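Local coordinates for protein type I polyketide synthase PikAII (Streptomyces venezuelae, PDB 3QP9) that probably epimerises the alpha-methyl centre of a beta-ketoacyl polyketide intermediate without reducing it, as a C2-type ketoreductase domain of a modular synthase, at residues A[269-283]-A[309-322]. Numbering follows the deposited sequence.
Sequences RRLARDGAGHLLLHT and ELADLGATATVVTC
Two consecutive helix-strand units of the Rossmann fold pack side by side here: strands 278-283 and 316-321 run parallel, and helices 269-274 and 309-313 lie together on the face bearing Leu279 and Leu281. Strand 316-321 forms the outer edge, while strand 253-256 borders 278-283 on its other side. Each helix ends in a Schellman motif, at Gly275 and Gly314, which turns the chain into its strand. Six backbone hydrogen bonds join the strands, from Thr316 N to Gly277 O (3.1 Å) through to Thr283 N to Val320 O. Between helices and sheet, CD1 of Leu281 and CD1 of Leu310 meet tip to tip at 3.8 Å. Ala272 CB rests against Leu313 CB at 3.7 Å, and the axes of 269-274 and 309-313 approach to 9.0 Å. Farther out, the extended Arg269 side chain grips Glu309 side-on, NE to OE1 at 2.9 Å and NH1 to the syn lone pair of OE2 at 2.9 Å, with the guanidinium and carboxylate planes 35° apart; NH2 of Arg269 forms a salt bridge with Glu266. Leu313 lays CD1 over one face of the Arg273 guanidinium. On the opposite face of the sheet, His282 has its ring CG anti to the backbone N (chi1 155°), which carries the ring toward Cys322, where NE2 donates in the ring plane to Cys322 O at 2.7 Å.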
ATOM      1  N   ARG A 269     -10.653  24.232  -5.829  1.00 27.95           N
ATOM      2  CA  ARG A 269     -10.978  25.555  -5.274  1.00 29.87           C
ATOM      3  C   ARG A 269      -9.760  26.132  -4.577  1.00 27.46           C
ATOM      4  O   ARG A 269      -9.435  27.302  -4.740  1.00 27.06           O
ATOM      5  CB  ARG A 269     -12.127  25.575  -4.261  1.00 29.95           C
ATOM      6  CG  ARG A 269     -13.441  25.090  -4.807  1.00 31.25           C
ATOM      7  CD  ARG A 269     -14.539  25.218  -3.748  1.00 28.54           C
ATOM      8  NE  ARG A 269     -15.784  25.024  -4.444  1.00 38.25           N
ATOM      9  CZ  ARG A 269     -16.531  23.927  -4.417  1.00 39.88           C
ATOM     10  NH1 ARG A 269     -17.623  23.951  -5.122  1.00 43.11           N
ATOM     11  NH2 ARG A 269     -16.186  22.863  -3.702  1.00 38.70           N
ATOM     12  N   ARG A 270      -9.096  25.297  -3.796  1.00 28.60           N
ATOM     13  CA  ARG A 270      -7.900  25.767  -3.098  1.00 28.97           C
ATOM     14  C   ARG A 270      -6.829  26.173  -4.052  1.00 26.66           C
ATOM     15  O   ARG A 270      -6.121  27.184  -3.811  1.00 26.91           O
ATOM     16  CB  ARG A 270      -7.379  24.715  -2.094  1.00 29.00           C
ATOM     17  CG  ARG A 270      -6.093  25.032  -1.410  1.00 32.33           C
ATOM     18  CD  ARG A 270      -6.213  26.245  -0.476  1.00 36.70           C
ATOM     19  NE  ARG A 270      -7.027  25.900   0.681  1.00 36.94           N
ATOM     20  CZ  ARG A 270      -6.539  25.412   1.838  1.00 30.93           C
ATOM     21  NH1 ARG A 270      -7.393  25.144   2.808  1.00 34.95           N
ATOM     22  NH2 ARG A 270      -5.237  25.268   2.038  1.00 28.74           N
ATOM     23  N   LEU A 271      -6.584  25.382  -5.105  1.00 26.57           N
ATOM     24  CA  LEU A 271      -5.519  25.779  -6.067  1.00 25.96           C
ATOM     25  C   LEU A 271      -5.844  27.120  -6.720  1.00 25.82           C
ATOM     26  O   LEU A 271      -5.017  28.045  -6.823  1.00 25.96           O
ATOM     27  CB  LEU A 271      -5.417  24.670  -7.135  1.00 28.89           C
ATOM     28  CG  LEU A 271      -4.725  23.382  -6.650  1.00 28.13           C
ATOM     29  CD1 LEU A 271      -5.031  22.182  -7.491  1.00 23.11           C
ATOM     30  CD2 LEU A 271      -3.253  23.692  -6.778  1.00 27.49           C
ATOM     31  N   ALA A 272      -7.088  27.304  -7.064  1.00 25.21           N
ATOM     32  CA  ALA A 272      -7.473  28.621  -7.649  1.00 26.83           C
ATOM     33  C   ALA A 272      -7.256  29.745  -6.654  1.00 26.35           C
ATOM     34  O   ALA A 272      -6.642  30.794  -6.991  1.00 27.50           O
ATOM     35  CB  ALA A 272      -8.894  28.578  -8.010  1.00 24.95           C
ATOM     36  N   ARG A 273      -7.727  29.531  -5.439  1.00 27.59           N
ATOM     37  CA  ARG A 273      -7.532  30.544  -4.425  1.00 29.52           C
ATOM     38  C   ARG A 273      -6.054  30.898  -4.242  1.00 29.22           C
ATOM     39  O   ARG A 273      -5.713  32.048  -4.064  1.00 30.60           O
ATOM     40  CB  ARG A 273      -8.245  30.256  -3.086  1.00 29.84           C
ATOM     41  CG  ARG A 273      -9.808  30.473  -3.165  1.00 29.76           C
ATOM     42  CD  ARG A 273     -10.540  30.411  -1.772  1.00 35.89           C
ATOM     43  NE  ARG A 273     -11.996  30.545  -1.972  1.00 38.05           N
ATOM     44  CZ  ARG A 273     -12.849  29.519  -1.888  1.00 45.82           C
ATOM     45  NH1 ARG A 273     -14.144  29.743  -2.095  1.00 45.59           N
ATOM     46  NH2 ARG A 273     -12.415  28.282  -1.550  1.00 41.29           N
ATOM     47  N   ASP A 274      -5.184  29.904  -4.279  1.00 29.65           N
ATOM     48  CA  ASP A 274      -3.792  30.087  -3.978  1.00 31.13           C
ATOM     49  C   ASP A 274      -3.035  30.702  -5.149  1.00 29.89           C
ATOM     50  O   ASP A 274      -1.887  31.109  -5.041  1.00 29.20           O
ATOM     51  CB  ASP A 274      -3.169  28.713  -3.640  1.00 29.55           C
ATOM     52  CG  ASP A 274      -3.508  28.233  -2.211  1.00 33.14           C
ATOM     53  OD1 ASP A 274      -4.048  29.016  -1.378  1.00 36.00           O
ATOM     54  OD2 ASP A 274      -3.226  27.062  -1.922  1.00 36.40           O
ATOM     55  N   GLY A 275      -3.662  30.751  -6.316  1.00 32.14           N
ATOM     56  CA  GLY A 275      -3.036  31.507  -7.437  1.00 31.66           C
ATOM     57  C   GLY A 275      -2.863  30.664  -8.694  1.00 32.32           C
ATOM     58  O   GLY A 275      -2.275  31.135  -9.611  1.00 29.81           O
ATOM     59  N   ALA A 276      -3.375  29.410  -8.745  1.00 31.35           N
ATOM     60  CA  ALA A 276      -3.146  28.599  -9.955  1.00 31.48           C
ATOM     61  C   ALA A 276      -4.006  29.190 -11.099  1.00 31.71           C
ATOM     62  O   ALA A 276      -5.185  29.376 -10.950  1.00 32.15           O
ATOM     63  CB  ALA A 276      -3.499  27.118  -9.736  1.00 31.55           C
ATOM     64  N   GLY A 277      -3.390  29.481 -12.217  1.00 30.86           N
ATOM     65  CA  GLY A 277      -4.099  30.067 -13.356  1.00 30.57           C
ATOM     66  C   GLY A 277      -4.850  29.078 -14.284  1.00 30.27           C
ATOM     67  O   GLY A 277      -5.660  29.509 -15.062  1.00 30.10           O
ATOM     68  N   HIS A 278      -4.543  27.784 -14.256  1.00 29.29           N
ATOM     69  CA  HIS A 278      -5.051  26.839 -15.273  1.00 30.14           C
ATOM     70  C   HIS A 278      -5.317  25.454 -14.688  1.00 28.24           C
ATOM     71  O   HIS A 278      -4.403  24.803 -14.176  1.00 28.43           O
ATOM     72  CB  HIS A 278      -4.102  26.706 -16.430  1.00 29.00           C
ATOM     73  CG  HIS A 278      -3.752  28.011 -17.054  1.00 30.21           C
ATOM     74  ND1 HIS A 278      -2.712  28.819 -16.608  1.00 34.03           N
ATOM     75  CD2 HIS A 278      -4.310  28.657 -18.093  1.00 31.11           C
ATOM     76  CE1 HIS A 278      -2.681  29.928 -17.314  1.00 27.59           C
ATOM     77  NE2 HIS A 278      -3.643  29.858 -18.219  1.00 34.85           N
ATOM     78  N   LEU A 279      -6.552  25.005 -14.760  1.00 28.88           N
ATOM     79  CA  LEU A 279      -6.931  23.771 -14.134  1.00 28.69           C
ATOM     80  C   LEU A 279      -7.550  22.819 -15.170  1.00 29.99           C
ATOM     81  O   LEU A 279      -8.337  23.215 -16.022  1.00 28.72           O
ATOM     82  CB  LEU A 279      -7.934  24.016 -12.984  1.00 29.39           C
ATOM     83  CG  LEU A 279      -7.298  24.658 -11.743  1.00 28.13           C
ATOM     84  CD1 LEU A 279      -8.387  25.118 -10.692  1.00 29.19           C
ATOM     85  CD2 LEU A 279      -6.254  23.667 -11.115  1.00 27.44           C
ATOM     86  N   LEU A 280      -7.179  21.546 -15.076  1.00 27.76           N
ATOM     87  CA  LEU A 280      -7.758  20.564 -15.942  1.00 28.63           C
ATOM     88  C   LEU A 280      -8.447  19.603 -14.991  1.00 28.68           C
ATOM     89  O   LEU A 280      -7.813  19.075 -14.118  1.00 29.53           O
ATOM     90  CB  LEU A 280      -6.662  19.847 -16.762  1.00 29.68           C
ATOM     91  CG  LEU A 280      -7.240  18.657 -17.585  1.00 31.04           C
ATOM     92  CD1 LEU A 280      -8.363  19.143 -18.513  1.00 30.39           C
ATOM     93  CD2 LEU A 280      -6.112  18.141 -18.375  1.00 35.34           C
ATOM     94  N   LEU A 281      -9.737  19.406 -15.152  1.00 30.31           N
ATOM     95  CA  LEU A 281     -10.518  18.669 -14.179  1.00 30.26           C
ATOM     96  C   LEU A 281     -11.000  17.409 -14.879  1.00 31.83           C
ATOM     97  O   LEU A 281     -11.723  17.510 -15.868  1.00 33.16           O
ATOM     98  CB  LEU A 281     -11.757  19.474 -13.732  1.00 29.51           C
ATOM     99  CG  LEU A 281     -11.456  20.841 -13.124  1.00 32.37           C
ATOM    100  CD1 LEU A 281     -12.720  21.408 -12.715  1.00 36.32           C
ATOM    101  CD2 LEU A 281     -10.528  20.697 -11.916  1.00 36.62           C
ATOM    102  N   HIS A 282     -10.632  16.232 -14.355  1.00 32.33           N
ATOM    103  CA  HIS A 282     -11.081  14.947 -14.941  1.00 33.53           C
ATOM    104  C   HIS A 282     -12.200  14.421 -14.065  1.00 34.42           C
ATOM    105  O   HIS A 282     -12.146  14.587 -12.806  1.00 34.28           O
ATOM    106  CB  HIS A 282      -9.929  13.948 -15.017  1.00 34.46           C
ATOM    107  CG  HIS A 282     -10.385  12.533 -15.012  1.00 33.40           C
ATOM    108  ND1 HIS A 282     -10.839  11.907 -13.867  1.00 35.40           N
ATOM    109  CD2 HIS A 282     -10.588  11.671 -16.027  1.00 34.41           C
ATOM    110  CE1 HIS A 282     -11.234  10.684 -14.174  1.00 36.25           C
ATOM    111  NE2 HIS A 282     -11.083  10.518 -15.481  1.00 33.61           N
ATOM    112  N   THR A 283     -13.242  13.886 -14.707  1.00 36.01           N
ATOM    113  CA  THR A 283     -14.295  13.160 -14.003  1.00 39.80           C
ATOM    114  C   THR A 283     -14.460  11.751 -14.503  1.00 42.00           C
ATOM    115  O   THR A 283     -14.295  11.461 -15.680  1.00 40.87           O
ATOM    116  CB  THR A 283     -15.700  13.804 -14.001  1.00 39.88           C
ATOM    117  OG1 THR A 283     -16.253  13.767 -15.326  1.00 41.50           O
ATOM    118  CG2 THR A 283     -15.613  15.233 -13.480  1.00 42.37           C
ATOM    119  N   GLU A 309     -17.402  28.981 -11.101  1.00 31.91           N
ATOM    120  CA  GLU A 309     -16.890  29.299  -9.739  1.00 31.15           C
ATOM    121  C   GLU A 309     -15.353  29.485  -9.747  1.00 30.43           C
ATOM    122  O   GLU A 309     -14.822  30.504  -9.257  1.00 27.07           O
ATOM    123  CB  GLU A 309     -17.357  28.274  -8.692  1.00 31.65           C
ATOM    124  CG  GLU A 309     -16.957  28.696  -7.224  1.00 33.29           C
ATOM    125  CD  GLU A 309     -17.054  27.542  -6.222  1.00 38.10           C
ATOM    126  OE1 GLU A 309     -16.581  27.712  -5.073  1.00 39.92           O
ATOM    127  OE2 GLU A 309     -17.614  26.473  -6.564  1.00 34.20           O
ATOM    128  N   LEU A 310     -14.643  28.555 -10.383  1.00 30.13           N
ATOM    129  CA  LEU A 310     -13.213  28.628 -10.390  1.00 29.54           C
ATOM    130  C   LEU A 310     -12.709  29.836 -11.201  1.00 30.88           C
ATOM    131  O   LEU A 310     -11.648  30.381 -10.896  1.00 31.28           O
ATOM    132  CB  LEU A 310     -12.618  27.361 -10.954  1.00 30.90           C
ATOM    133  CG  LEU A 310     -12.917  26.101 -10.089  1.00 31.60           C
ATOM    134  CD1 LEU A 310     -12.591  24.861 -11.019  1.00 27.46           C
ATOM    135  CD2 LEU A 310     -11.990  26.191  -8.780  1.00 28.16           C
ATOM    136  N   ALA A 311     -13.453  30.223 -12.253  1.00 29.63           N
ATOM    137  CA  ALA A 311     -13.151  31.436 -13.027  1.00 30.51           C
ATOM    138  C   ALA A 311     -13.234  32.658 -12.075  1.00 30.12           C
ATOM    139  O   ALA A 311     -12.296  33.453 -12.045  1.00 31.77           O
ATOM    140  CB  ALA A 311     -14.102  31.576 -14.203  1.00 30.28           C
ATOM    141  N   ASP A 312     -14.312  32.775 -11.287  1.00 31.50           N
ATOM    142  CA  ASP A 312     -14.378  33.845 -10.243  1.00 33.03           C
ATOM    143  C   ASP A 312     -13.197  33.856  -9.263  1.00 33.40           C
ATOM    144  O   ASP A 312     -12.776  34.938  -8.750  1.00 32.85           O
ATOM    145  CB  ASP A 312     -15.676  33.795  -9.466  1.00 32.17           C
ATOM    146  CG  ASP A 312     -16.865  34.341 -10.280  1.00 35.73           C
ATOM    147  OD1 ASP A 312     -16.586  35.120 -11.188  1.00 36.69           O
ATOM    148  OD2 ASP A 312     -18.048  34.004  -9.974  1.00 36.62           O
ATOM    149  N   LEU A 313     -12.695  32.637  -8.979  1.00 33.00           N
ATOM    150  CA  LEU A 313     -11.592  32.463  -8.006  1.00 31.17           C
ATOM    151  C   LEU A 313     -10.261  32.697  -8.667  1.00 30.95           C
ATOM    152  O   LEU A 313      -9.205  32.754  -7.994  1.00 32.06           O
ATOM    153  CB  LEU A 313     -11.661  31.032  -7.403  1.00 30.18           C
ATOM    154  CG  LEU A 313     -12.838  30.810  -6.481  1.00 30.61           C
ATOM    155  CD1 LEU A 313     -12.936  29.266  -6.071  1.00 34.57           C
ATOM    156  CD2 LEU A 313     -12.729  31.803  -5.265  1.00 32.64           C
ATOM    157  N   GLY A 314     -10.271  32.774 -10.002  1.00 27.92           N
ATOM    158  CA  GLY A 314      -9.064  33.182 -10.706  1.00 26.90           C
ATOM    159  C   GLY A 314      -8.487  32.174 -11.716  1.00 27.98           C
ATOM    160  O   GLY A 314      -7.394  32.389 -12.265  1.00 27.28           O
ATOM    161  N   ALA A 315      -9.093  31.015 -11.855  1.00 26.59           N
ATOM    162  CA  ALA A 315      -8.464  30.013 -12.775  1.00 27.13           C
ATOM    163  C   ALA A 315      -9.325  29.728 -13.972  1.00 28.08           C
ATOM    164  O   ALA A 315     -10.522  29.656 -13.828  1.00 29.69           O
ATOM    165  CB  ALA A 315      -8.218  28.680 -12.059  1.00 25.52           C
ATOM    166  N   THR A 316      -8.730  29.424 -15.112  1.00 29.31           N
ATOM    167  CA  THR A 316      -9.573  28.915 -16.177  1.00 30.84           C
ATOM    168  C   THR A 316      -9.433  27.421 -16.120  1.00 30.89           C
ATOM    169  O   THR A 316      -8.328  26.911 -16.037  1.00 31.36           O
ATOM    170  CB  THR A 316      -9.445  29.609 -17.548  1.00 34.14           C
ATOM    171  OG1 THR A 316      -9.295  28.706 -18.669  1.00 37.94           O
ATOM    172  CG2 THR A 316      -8.549  30.764 -17.538  1.00 27.67           C
ATOM    173  N   ALA A 317     -10.581  26.789 -15.974  1.00 28.76           N
ATOM    174  CA  ALA A 317     -10.681  25.347 -15.802  1.00 31.20           C
ATOM    175  C   ALA A 317     -11.495  24.790 -16.985  1.00 32.47           C
ATOM    176  O   ALA A 317     -12.454  25.394 -17.470  1.00 33.04           O
ATOM    177  CB  ALA A 317     -11.345  24.967 -14.523  1.00 28.17           C
ATOM    178  N   THR A 318     -11.077  23.628 -17.414  1.00 32.62           N
ATOM    179  CA  THR A 318     -11.803  22.890 -18.391  1.00 35.59           C
ATOM    180  C   THR A 318     -12.068  21.492 -17.825  1.00 35.61           C
ATOM    181  O   THR A 318     -11.379  21.050 -16.903  1.00 33.09           O
ATOM    182  CB  THR A 318     -10.954  22.973 -19.611  1.00 37.15           C
ATOM    183  OG1 THR A 318     -11.688  23.576 -20.680  1.00 43.62           O
ATOM    184  CG2 THR A 318     -10.183  21.754 -19.980  1.00 36.77           C
ATOM    185  N   VAL A 319     -13.103  20.819 -18.329  1.00 36.95           N
ATOM    186  CA  VAL A 319     -13.521  19.544 -17.730  1.00 38.33           C
ATOM    187  C   VAL A 319     -13.443  18.481 -18.804  1.00 38.64           C
ATOM    188  O   VAL A 319     -13.947  18.725 -19.889  1.00 37.35           O
ATOM    189  CB  VAL A 319     -14.960  19.577 -17.212  1.00 39.64           C
ATOM    190  CG1 VAL A 319     -15.383  18.192 -16.733  1.00 38.24           C
ATOM    191  CG2 VAL A 319     -15.126  20.604 -16.115  1.00 41.34           C
ATOM    192  N   VAL A 320     -12.802  17.335 -18.503  1.00 37.91           N
ATOM    193  CA  VAL A 320     -12.697  16.221 -19.444  1.00 38.68           C
ATOM    194  C   VAL A 320     -13.183  14.900 -18.767  1.00 39.91           C
ATOM    195  O   VAL A 320     -13.092  14.732 -17.547  1.00 37.77           O
ATOM    196  CB  VAL A 320     -11.252  16.045 -20.004  1.00 39.56           C
ATOM    197  CG1 VAL A 320     -11.189  14.768 -20.831  1.00 43.94           C
ATOM    198  CG2 VAL A 320     -10.857  17.198 -20.907  1.00 36.26           C
ATOM    199  N   THR A 321     -13.723  13.982 -19.555  1.00 40.70           N
ATOM    200  CA  THR A 321     -14.257  12.754 -18.997  1.00 41.41           C
ATOM    201  C   THR A 321     -13.752  11.548 -19.760  1.00 41.87           C
ATOM    202  O   THR A 321     -13.954  11.438 -20.955  1.00 41.95           O
ATOM    203  CB  THR A 321     -15.808  12.778 -19.027  1.00 43.96           C
ATOM    204  OG1 THR A 321     -16.251  13.999 -18.424  1.00 45.22           O
ATOM    205  CG2 THR A 321     -16.390  11.587 -18.260  1.00 42.92           C
ATOM    206  N   CYS A 322     -13.129  10.616 -19.051  1.00 42.08           N
ATOM    207  CA  CYS A 322     -12.639   9.350 -19.646  1.00 41.85           C
ATOM    208  C   CYS A 322     -12.113   8.429 -18.550  1.00 41.35           C
ATOM    209  O   CYS A 322     -11.954   8.855 -17.388  1.00 39.19           O
ATOM    210  CB  CYS A 322     -11.556   9.577 -20.671  1.00 42.71           C
ATOM    211  SG  CYS A 322     -10.105  10.288 -19.873  1.00 45.38           S
TER